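Local coordinates for protein Pre-mRNA splicing factor PRP8 (Cyanidioschyzon merolae, PDB 6NQI) that forms the RNase H-like domain of a spliceosomal core protein that probably binds U5, U6 and U2 snRNA and intron sequences of pre-mRNA, at residues W29-S34 and R158-L163; P92-L97 and I105-G110; Q117-L122 and P193-A198. All coordinates share one frame; numbering follows the deposited sequence.

Contact 1. Residues W29-S34 and R158-L163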
loop_
_atom_site.group_PDB
_atom_site.type_symbol
_atom_site.label_atom_id
_atom_site.label_comp_id
_atom_site.label_asym_id
_atom_site.label_seq_id
_atom_site.Cartn_x
_atom_site.Cartn_y
_atom_site.Cartn_z
ATOM N N TRP A 29 2.899 -0.310 -3.339
ATOM C CA TRP A 29 1.659 -0.372 -2.569
ATOM C C TRP A 29 0.950 0.973 -2.523
ATOM O O TRP A 29 1.592 2.007 -2.329
ATOM C CB TRP A 29 1.945 -0.803 -1.136
ATOM C CG TRP A 29 2.937 -1.882 -1.022
ATOM C CD1 TRP A 29 4.289 -1.750 -0.945
ATOM C CD2 TRP A 29 2.660 -3.274 -0.905
ATOM N NE1 TRP A 29 4.875 -2.982 -0.816
ATOM C CE2 TRP A 29 3.891 -3.933 -0.783
ATOM C CE3 TRP A 29 1.482 -4.029 -0.886
ATOM C CZ2 TRP A 29 3.983 -5.311 -0.658
ATOM C CZ3 TRP A 29 1.574 -5.397 -0.765
ATOM C CH2 TRP A 29 2.814 -6.024 -0.649
ATOM N N ILE A 30 -0.382 0.943 -2.616
ATOM C CA ILE A 30 -1.219 2.116 -2.323
ATOM C C ILE A 30 -2.328 1.705 -1.356
ATOM O O ILE A 30 -3.246 0.966 -1.737
ATOM C CB ILE A 30 -1.834 2.736 -3.584
ATOM C CG1 ILE A 30 -0.747 3.205 -4.550
ATOM C CG2 ILE A 30 -2.809 3.893 -3.184
ATOM C CD1 ILE A 30 -1.320 3.781 -5.792
ATOM N N TRP A 31 -2.279 2.231 -0.134
ATOM C CA TRP A 31 -3.296 2.003 0.889
ATOM C C TRP A 31 -4.265 3.180 0.873
ATOM O O TRP A 31 -3.848 4.335 1.008
ATOM C CB TRP A 31 -2.646 1.827 2.265
ATOM C CG TRP A 31 -3.596 1.838 3.441
ATOM C CD1 TRP A 31 -4.884 1.391 3.465
ATOM C CD2 TRP A 31 -3.317 2.319 4.769
ATOM N NE1 TRP A 31 -5.436 1.580 4.723
ATOM C CE2 TRP A 31 -4.489 2.143 5.538
ATOM C CE3 TRP A 31 -2.191 2.879 5.383
ATOM C CZ2 TRP A 31 -4.562 2.503 6.881
ATOM C CZ3 TRP A 31 -2.271 3.237 6.725
ATOM C CH2 TRP A 31 -3.445 3.045 7.451
ATOM N N GLU A 32 -5.540 2.894 0.655
ATOM C CA GLU A 32 -6.594 3.892 0.748
ATOM C C GLU A 32 -7.151 3.870 2.172
ATOM O O GLU A 32 -7.909 2.959 2.532
ATOM C CB GLU A 32 -7.675 3.582 -0.275
ATOM C CG GLU A 32 -8.707 4.653 -0.375
ATOM C CD GLU A 32 -9.552 4.512 -1.607
ATOM O OE1 GLU A 32 -10.497 3.691 -1.605
ATOM O OE2 GLU A 32 -9.240 5.195 -2.598
ATOM N N THR A 33 -6.812 4.898 2.958
ATOM C CA THR A 33 -7.031 4.860 4.409
ATOM C C THR A 33 -8.509 4.782 4.773
ATOM O O THR A 33 -8.889 4.016 5.663
ATOM C CB THR A 33 -6.399 6.073 5.091
ATOM O OG1 THR A 33 -6.976 7.279 4.556
ATOM C CG2 THR A 33 -4.877 6.086 4.916
ATOM N N SER A 34 -9.352 5.604 4.141
ATOM C CA SER A 34 -10.750 5.682 4.556
ATOM C C SER A 34 -11.483 4.364 4.345
ATOM O O SER A 34 -12.381 4.012 5.124
ATOM C CB SER A 34 -11.468 6.791 3.793
ATOM O OG SER A 34 -11.660 6.434 2.440
ATOM N N ARG A 158 -5.957 -0.844 13.492
ATOM C CA ARG A 158 -5.660 -2.269 13.479
ATOM C C ARG A 158 -4.730 -2.607 12.330
ATOM O O ARG A 158 -3.736 -3.326 12.497
ATOM C CB ARG A 158 -6.955 -3.059 13.349
ATOM C CG ARG A 158 -6.771 -4.531 13.522
ATOM C CD ARG A 158 -8.107 -5.232 13.440
ATOM N NE ARG A 158 -9.003 -4.890 14.535
ATOM C CZ ARG A 158 -10.248 -5.337 14.628
ATOM N NH1 ARG A 158 -10.735 -6.136 13.692
ATOM N NH2 ARG A 158 -11.006 -4.984 15.656
ATOM N N PHE A 159 -5.063 -2.102 11.145
ATOM C CA PHE A 159 -4.204 -2.266 9.981
ATOM C C PHE A 159 -2.805 -1.738 10.276
ATOM O O PHE A 159 -1.810 -2.402 9.977
ATOM C CB PHE A 159 -4.853 -1.541 8.805
ATOM C CG PHE A 159 -4.174 -1.723 7.499
ATOM C CD1 PHE A 159 -4.525 -2.782 6.673
ATOM C CD2 PHE A 159 -3.232 -0.816 7.057
ATOM C CE1 PHE A 159 -3.930 -2.948 5.451
ATOM C CE2 PHE A 159 -2.628 -0.982 5.823
ATOM C CZ PHE A 159 -2.981 -2.048 5.027
ATOM N N LEU A 160 -2.708 -0.567 10.908
ATOM C CA LEU A 160 -1.392 0.010 11.180
ATOM C C LEU A 160 -0.599 -0.854 12.164
ATOM O O LEU A 160 0.613 -1.068 11.985
ATOM C CB LEU A 160 -1.564 1.439 11.703
ATOM C CG LEU A 160 -0.386 2.425 11.662
ATOM C CD1 LEU A 160 0.253 2.516 10.286
ATOM C CD2 LEU A 160 -0.850 3.797 12.079
ATOM N N LEU A 161 -1.269 -1.361 13.206
ATOM C CA LEU A 161 -0.617 -2.245 14.172
ATOM C C LEU A 161 -0.116 -3.512 13.497
ATOM O O LEU A 161 0.978 -4.003 13.806
ATOM C CB LEU A 161 -1.584 -2.599 15.305
ATOM C CG LEU A 161 -1.060 -3.578 16.359
ATOM C CD1 LEU A 161 0.202 -3.043 17.025
ATOM C CD2 LEU A 161 -2.123 -3.888 17.394
ATOM N N LEU A 162 -0.906 -4.042 12.561
ATOM C CA LEU A 162 -0.493 -5.209 11.788
ATOM C C LEU A 162 0.740 -4.896 10.964
ATOM O O LEU A 162 1.665 -5.715 10.890
ATOM C CB LEU A 162 -1.629 -5.670 10.881
ATOM C CG LEU A 162 -2.691 -6.481 11.620
ATOM C CD1 LEU A 162 -3.911 -6.682 10.752
ATOM C CD2 LEU A 162 -2.163 -7.811 12.099
ATOM N N LEU A 163 0.766 -3.714 10.333
ATOM C CA LEU A 163 1.911 -3.321 9.512
ATOM C C LEU A 163 3.190 -3.325 10.344
ATOM O O LEU A 163 4.214 -3.912 9.949
ATOM C CB LEU A 163 1.679 -1.931 8.926
ATOM C CG LEU A 163 0.707 -1.718 7.763
ATOM C CD1 LEU A 163 0.812 -0.291 7.232
ATOM C CD2 LEU A 163 0.915 -2.685 6.653
#

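Contact 2. Residues P92-L97 and I105-G110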
loop_
_atom_site.group_PDB
_atom_site.type_symbol
_atom_site.label_atom_id
_atom_site.label_comp_id
_atom_site.label_asym_id
_atom_site.label_seq_id
_atom_site.Cartn_x
_atom_site.Cartn_y
_atom_site.Cartn_z
ATOM N N PRO A 92 8.771 14.295 -9.023
ATOM C CA PRO A 92 8.247 13.648 -10.244
ATOM C C PRO A 92 6.735 13.574 -10.298
ATOM O O PRO A 92 6.132 13.910 -11.328
ATOM C CB PRO A 92 8.896 12.259 -10.198
ATOM C CG PRO A 92 10.194 12.484 -9.489
ATOM C CD PRO A 92 9.867 13.504 -8.427
ATOM N N LEU A 93 6.100 13.145 -9.206
ATOM C CA LEU A 93 4.643 13.115 -9.161
ATOM C C LEU A 93 4.038 14.475 -9.500
ATOM O O LEU A 93 3.195 14.591 -10.399
ATOM C CB LEU A 93 4.180 12.660 -7.790
ATOM C CG LEU A 93 2.673 12.519 -7.691
ATOM C CD1 LEU A 93 2.164 11.611 -8.789
ATOM C CD2 LEU A 93 2.331 11.968 -6.332
ATOM N N LYS A 94 4.453 15.523 -8.793
ATOM C CA LYS A 94 3.945 16.847 -9.130
ATOM C C LYS A 94 4.108 17.134 -10.622
ATOM O O LYS A 94 3.161 17.598 -11.272
ATOM C CB LYS A 94 4.612 17.903 -8.249
ATOM C CG LYS A 94 4.124 17.813 -6.802
ATOM C CD LYS A 94 4.987 18.642 -5.870
ATOM C CE LYS A 94 4.424 18.656 -4.466
ATOM N NZ LYS A 94 3.364 19.711 -4.273
ATOM N N THR A 95 5.273 16.793 -11.207
ATOM C CA THR A 95 5.482 17.088 -12.627
ATOM C C THR A 95 4.460 16.369 -13.497
ATOM O O THR A 95 3.919 16.953 -14.439
ATOM C CB THR A 95 6.879 16.678 -13.091
ATOM O OG1 THR A 95 7.872 17.355 -12.319
ATOM C CG2 THR A 95 7.061 17.062 -14.558
ATOM N N LEU A 96 4.166 15.106 -13.187
ATOM C CA LEU A 96 3.221 14.380 -14.022
ATOM C C LEU A 96 1.781 14.819 -13.788
ATOM O O LEU A 96 0.915 14.502 -14.611
ATOM C CB LEU A 96 3.350 12.876 -13.793
ATOM C CG LEU A 96 4.725 12.255 -14.066
ATOM C CD1 LEU A 96 4.708 10.739 -14.058
ATOM C CD2 LEU A 96 5.299 12.777 -15.360
ATOM N N LEU A 97 1.493 15.525 -12.685
ATOM C CA LEU A 97 0.129 15.956 -12.396
ATOM C C LEU A 97 -0.133 17.382 -12.847
ATOM O O LEU A 97 -1.298 17.789 -12.933
ATOM C CB LEU A 97 -0.178 15.829 -10.894
ATOM C CG LEU A 97 -0.063 14.434 -10.280
ATOM C CD1 LEU A 97 -0.736 14.354 -8.947
ATOM C CD2 LEU A 97 -0.695 13.443 -11.223
ATOM N N ILE A 105 -4.428 18.500 -5.781
ATOM C CA ILE A 105 -4.569 17.440 -4.798
ATOM C C ILE A 105 -3.289 17.452 -3.962
ATOM O O ILE A 105 -2.216 17.123 -4.507
ATOM C CB ILE A 105 -4.763 16.057 -5.430
ATOM C CG1 ILE A 105 -6.082 15.951 -6.176
ATOM C CG2 ILE A 105 -4.681 14.969 -4.364
ATOM C CD1 ILE A 105 -6.293 14.564 -6.758
ATOM N N PRO A 106 -3.350 17.802 -2.688
ATOM C CA PRO A 106 -2.121 17.951 -1.908
ATOM C C PRO A 106 -1.317 16.664 -1.912
ATOM O O PRO A 106 -1.862 15.567 -1.797
ATOM C CB PRO A 106 -2.633 18.302 -0.508
ATOM C CG PRO A 106 -3.989 18.847 -0.742
ATOM C CD PRO A 106 -4.549 18.095 -1.887
ATOM N N VAL A 107 -0.021 16.812 -2.142
ATOM C CA VAL A 107 0.927 15.716 -2.156
ATOM C C VAL A 107 1.921 15.986 -1.040
ATOM O O VAL A 107 2.571 17.036 -1.031
ATOM C CB VAL A 107 1.606 15.626 -3.532
ATOM C CG1 VAL A 107 2.746 14.630 -3.514
ATOM C CG2 VAL A 107 0.570 15.251 -4.564
ATOM N N ARG A 108 2.107 15.008 -0.166
ATOM C CA ARG A 108 2.854 15.173 1.070
ATOM C C ARG A 108 3.791 13.988 1.237
ATOM O O ARG A 108 3.571 12.921 0.671
ATOM C CB ARG A 108 1.867 15.285 2.262
ATOM C CG ARG A 108 2.456 15.562 3.641
ATOM C CD ARG A 108 1.384 15.655 4.820
ATOM N NE ARG A 108 0.632 14.443 5.213
ATOM C CZ ARG A 108 1.003 13.551 6.149
ATOM N NH1 ARG A 108 2.126 13.710 6.846
ATOM N NH2 ARG A 108 0.229 12.500 6.415
ATOM N N ALA A 109 4.861 14.204 1.987
ATOM C CA ALA A 109 5.815 13.170 2.333
ATOM C C ALA A 109 5.482 12.646 3.726
ATOM O O ALA A 109 4.400 12.895 4.269
ATOM C CB ALA A 109 7.245 13.706 2.264
ATOM N N GLY A 110 6.410 11.893 4.301
ATOM C CA GLY A 110 6.289 11.451 5.670
ATOM C C GLY A 110 5.544 10.159 5.894
ATOM O O GLY A 110 5.207 9.861 7.049
#

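Contact 3. Residues Q117-L122 and P193-A198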
loop_
_atom_site.group_PDB
_atom_site.type_symbol
_atom_site.label_atom_id
_atom_site.label_comp_id
_atom_site.label_asym_id
_atom_site.label_seq_id
_atom_site.Cartn_x
_atom_site.Cartn_y
_atom_site.Cartn_z
ATOM N N GLN A 117 5.361 -1.397 3.254
ATOM C CA GLN A 117 6.067 -2.395 2.456
ATOM C C GLN A 117 6.148 -3.740 3.176
ATOM O O GLN A 117 6.363 -4.769 2.526
ATOM C CB GLN A 117 7.498 -1.945 2.149
ATOM C CG GLN A 117 8.245 -1.470 3.374
ATOM C CD GLN A 117 9.714 -1.165 3.104
ATOM O OE1 GLN A 117 10.245 -1.478 2.036
ATOM N NE2 GLN A 117 10.384 -0.582 4.092
ATOM N N ALA A 118 6.008 -3.751 4.509
ATOM C CA ALA A 118 6.043 -5.006 5.250
ATOM C C ALA A 118 4.961 -5.978 4.788
ATOM O O ALA A 118 5.066 -7.179 5.065
ATOM C CB ALA A 118 5.932 -4.731 6.754
ATOM N N LEU A 119 3.953 -5.506 4.048
ATOM C CA LEU A 119 2.974 -6.451 3.521
ATOM C C LEU A 119 3.616 -7.491 2.600
ATOM O O LEU A 119 3.016 -8.548 2.351
ATOM C CB LEU A 119 1.868 -5.712 2.775
ATOM C CG LEU A 119 0.969 -4.960 3.725
ATOM C CD1 LEU A 119 -0.118 -4.194 2.954
ATOM C CD2 LEU A 119 0.396 -5.948 4.734
ATOM N N MET A 120 4.837 -7.227 2.125
ATOM C CA MET A 120 5.571 -8.199 1.327
ATOM C C MET A 120 5.702 -9.533 2.040
ATOM O O MET A 120 5.991 -10.543 1.394
ATOM C CB MET A 120 6.970 -7.657 1.012
ATOM C CG MET A 120 7.650 -8.304 -0.184
ATOM S SD MET A 120 6.677 -7.991 -1.650
ATOM C CE MET A 120 5.987 -9.617 -1.952
ATOM N N ALA A 121 5.459 -9.554 3.347
ATOM C CA ALA A 121 5.545 -10.751 4.162
ATOM C C ALA A 121 4.278 -11.608 4.144
ATOM O O ALA A 121 4.337 -12.762 4.581
ATOM C CB ALA A 121 5.869 -10.336 5.598
ATOM N N LEU A 122 3.156 -11.114 3.614
ATOM C CA LEU A 122 1.958 -11.948 3.589
ATOM C C LEU A 122 2.109 -12.994 2.484
ATOM O O LEU A 122 2.471 -12.644 1.357
ATOM C CB LEU A 122 0.717 -11.076 3.371
ATOM C CG LEU A 122 0.368 -10.085 4.518
ATOM C CD1 LEU A 122 -0.961 -9.341 4.333
ATOM C CD2 LEU A 122 0.389 -10.741 5.911
ATOM N N PRO A 193 -10.514 -9.753 -3.060
ATOM C CA PRO A 193 -9.959 -10.684 -2.064
ATOM C C PRO A 193 -9.609 -9.985 -0.752
ATOM O O PRO A 193 -9.124 -8.848 -0.737
ATOM C CB PRO A 193 -8.710 -11.250 -2.759
ATOM C CG PRO A 193 -8.287 -10.192 -3.709
ATOM C CD PRO A 193 -9.544 -9.491 -4.151
ATOM N N TRP A 194 -9.873 -10.676 0.366
ATOM C CA TRP A 194 -9.490 -10.125 1.657
ATOM C C TRP A 194 -8.023 -10.423 1.920
ATOM O O TRP A 194 -7.540 -11.536 1.700
ATOM C CB TRP A 194 -10.334 -10.699 2.803
ATOM C CG TRP A 194 -11.812 -10.359 2.781
ATOM C CD1 TRP A 194 -12.496 -9.716 1.788
ATOM C CD2 TRP A 194 -12.787 -10.672 3.797
ATOM N NE1 TRP A 194 -13.829 -9.609 2.121
ATOM C CE2 TRP A 194 -14.033 -10.187 3.346
ATOM C CE3 TRP A 194 -12.725 -11.316 5.039
ATOM C CZ2 TRP A 194 -15.208 -10.326 4.093
ATOM C CZ3 TRP A 194 -13.893 -11.453 5.780
ATOM C CH2 TRP A 194 -15.116 -10.961 5.303
ATOM N N LEU A 195 -7.340 -9.432 2.456
ATOM C CA LEU A 195 -5.943 -9.548 2.812
ATOM C C LEU A 195 -5.747 -10.367 4.083
ATOM O O LEU A 195 -4.647 -10.876 4.309
ATOM C CB LEU A 195 -5.382 -8.135 2.957
ATOM C CG LEU A 195 -3.912 -7.832 3.122
ATOM C CD1 LEU A 195 -3.270 -7.838 1.743
ATOM C CD2 LEU A 195 -3.760 -6.483 3.787
ATOM N N TRP A 196 -6.767 -10.438 4.941
ATOM C CA TRP A 196 -6.793 -11.136 6.219
ATOM C C TRP A 196 -7.818 -12.260 6.281
ATOM O O TRP A 196 -8.823 -12.238 5.560
ATOM C CB TRP A 196 -7.111 -10.125 7.321
ATOM C CG TRP A 196 -6.267 -8.948 7.178
ATOM C CD1 TRP A 196 -6.641 -7.721 6.713
ATOM C CD2 TRP A 196 -4.873 -8.866 7.466
ATOM N NE1 TRP A 196 -5.567 -6.869 6.721
ATOM C CE2 TRP A 196 -4.465 -7.548 7.174
ATOM C CE3 TRP A 196 -3.933 -9.769 7.962
ATOM C CZ2 TRP A 196 -3.152 -7.117 7.353
ATOM C CZ3 TRP A 196 -2.635 -9.338 8.145
ATOM C CH2 TRP A 196 -2.254 -8.027 7.843
ATOM N N PRO A 197 -7.619 -13.235 7.171
ATOM C CA PRO A 197 -8.607 -14.304 7.339
ATOM C C PRO A 197 -9.880 -13.801 8.001
ATOM O O PRO A 197 -9.889 -12.793 8.709
ATOM C CB PRO A 197 -7.881 -15.305 8.242
ATOM C CG PRO A 197 -6.962 -14.461 9.040
ATOM C CD PRO A 197 -6.478 -13.412 8.085
ATOM N N ALA A 198 -10.965 -14.542 7.770
ATOM C CA ALA A 198 -12.298 -14.185 8.267
ATOM C C ALA A 198 -12.462 -14.610 9.727
ATOM O O ALA A 198 -12.851 -15.742 10.020
ATOM C CB ALA A 198 -13.372 -14.821 7.390
#

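Contact 1. Residues W29-S34 and R158-L163
In the RNase H-like core, Trp31 on strand 24-32 of the central sheet meets Phe159 on helix 152-168, which lies against one side of that sheet. The two side chains run past each other in opposite directions. Phe159 CE2 sits over the centre of one indole face, 3.5 Å from Trp31 CD2. Phe159 CD2 lies 3.6 Å from both Trp31 CE2 and Trp31 CZ2. The ring planes are inclined at 32°, and the centroids of the phenyl and the five-membered ring are 4.2 Å apart. The pair is therefore an oblique one, neither a flat stack nor a T-shape. In return, Trp31 NE1 lies over the rim of the Phe159 face. Both rings swing out anti to their backbone nitrogens (chi1 169° for Trp31, -174° for Phe159), which extends them into the interface. Behind the indole, Thr33 CG2 covers the opposite face, so the ring is sandwiched between a methyl and a phenyl. Leu160 CD1 adds a looser contact, 4.4 Å from Trp31 CZ3. Trp31 NE1 is hydrogen-bonded elsewhere, which satisfies this polar atom within the apolar layer. Farther round the helix, Arg158 makes salt bridges with Glu201 and Glu208 and ties it to helix 201-210. The contact packs helix 152-168 on strand 24-32 of the mixed sheet, the helix-on-sheet layer of the RNase H-like fold.

Contact 2. Residues P92-L97 and I105-G110
Leu93 on helix 90-97 and Val107 on strand 107-108 meet through their methyl groups. Leu93 has CG anti to the backbone nitrogen (chi1 -176°), and its chi2 of 54° turns CD2 to the strand. Leu93 CD2 lies 3.9 Å from Val107 CG1 and 4.1 Å from Val107 CG2. It thus rests against both branches of the valine. Val107 holds CG1 anti to its own nitrogen and CG2 beside it, so the two methyls form a fork facing the helix. The two side chains cross at a slant. Lys94 takes a different route. Its CA-CB bond points along the interface, but the chain is extended as far as CE and brings Lys94 CE to 4.2 Å from Val107 CB. The last torsion, chi4 -85°, then bends NZ out of that extended line. The lysine aliphatic part so flanks the valine at the exposed border of the contact. On the inner side, Leu93 and Val107 also touch strand 81-84, at Ile82 and Leu84 respectively. Pro92 and Leu96, turned away from the strand, pack on helix 54-71 at Trp60. This is helix-on-strand packing within the beta-alpha-beta unit formed by strand 81-84, helix 90-97 and the parallel edge strand 107-108.

Contact 3. Residues Q117-L122 and P193-A198
Leu122 places its CD1 methyl over one face of the Trp196 indole, 4.0 Å from Trp196 CH2. The contact joins two loop regions of the RNase H-like domain: the 3-10 turn that leads into helix 123-130, and the irregular chain before helix 201-210. Leu122 is the N-cap residue of helix 123-130, so this packing sits right at the helix start. The same methyl also meets Leu195, with Leu122 CD1 3.5 Å from Leu195 CG and 3.8 Å from Leu195 CD1. The methyl thus lies beside the leucine branch point, both over one face of the indole. Leu195 CG is 4.0 Å above the Trp196 ring plane and toward its rim. The Leu122 side chain crosses both Leu195 and Trp196 at about a right angle. The Trp196 torsion explains the approach: CG is anti to the carbonyl carbon (chi1 -48°), and the six-membered ring reaches Leu122 although the CA-CB bond itself does not point there. Leu119, one turn earlier, adds a looser methyl contact to Leu195. Around this cluster, helix 152-168 supplies Leu163 against Leu119, Leu166 against Leu122 and Leu162 against Trp196. Trp146 meets the Trp196 ring with planes at about 25°, and Trp196 NE1 makes a weak hydrogen bond to Gly142 O. All four residues that touch between the two loops are buried and apolar. The second branch of Leu122 meets the indole too, with Leu122 CD2 4.0 Å from Trp196 CZ3.

Contacts 1 and 3 are buried and adjoin, with centres about 10 Å apart. Both involve helix 152-168: contact 1 sets it against the sheet, and in contact 3 the two loops gather beside it. They touch directly, through Trp29 of contact 1 on segment 117-122 of contact 3. Contact 2 lies toward the surface, its centre about 20 Å from that of contact 1 and 27 Å from that of contact 3. It shares the central sheet with contact 1 but sits at one of its two outer strands. All three are apolar. Contact 1 pairs two aromatic rings, contact 3 sets leucines on an indole, and contact 2 joins smaller aliphatic side chains, with a lysine chain at its exposed border.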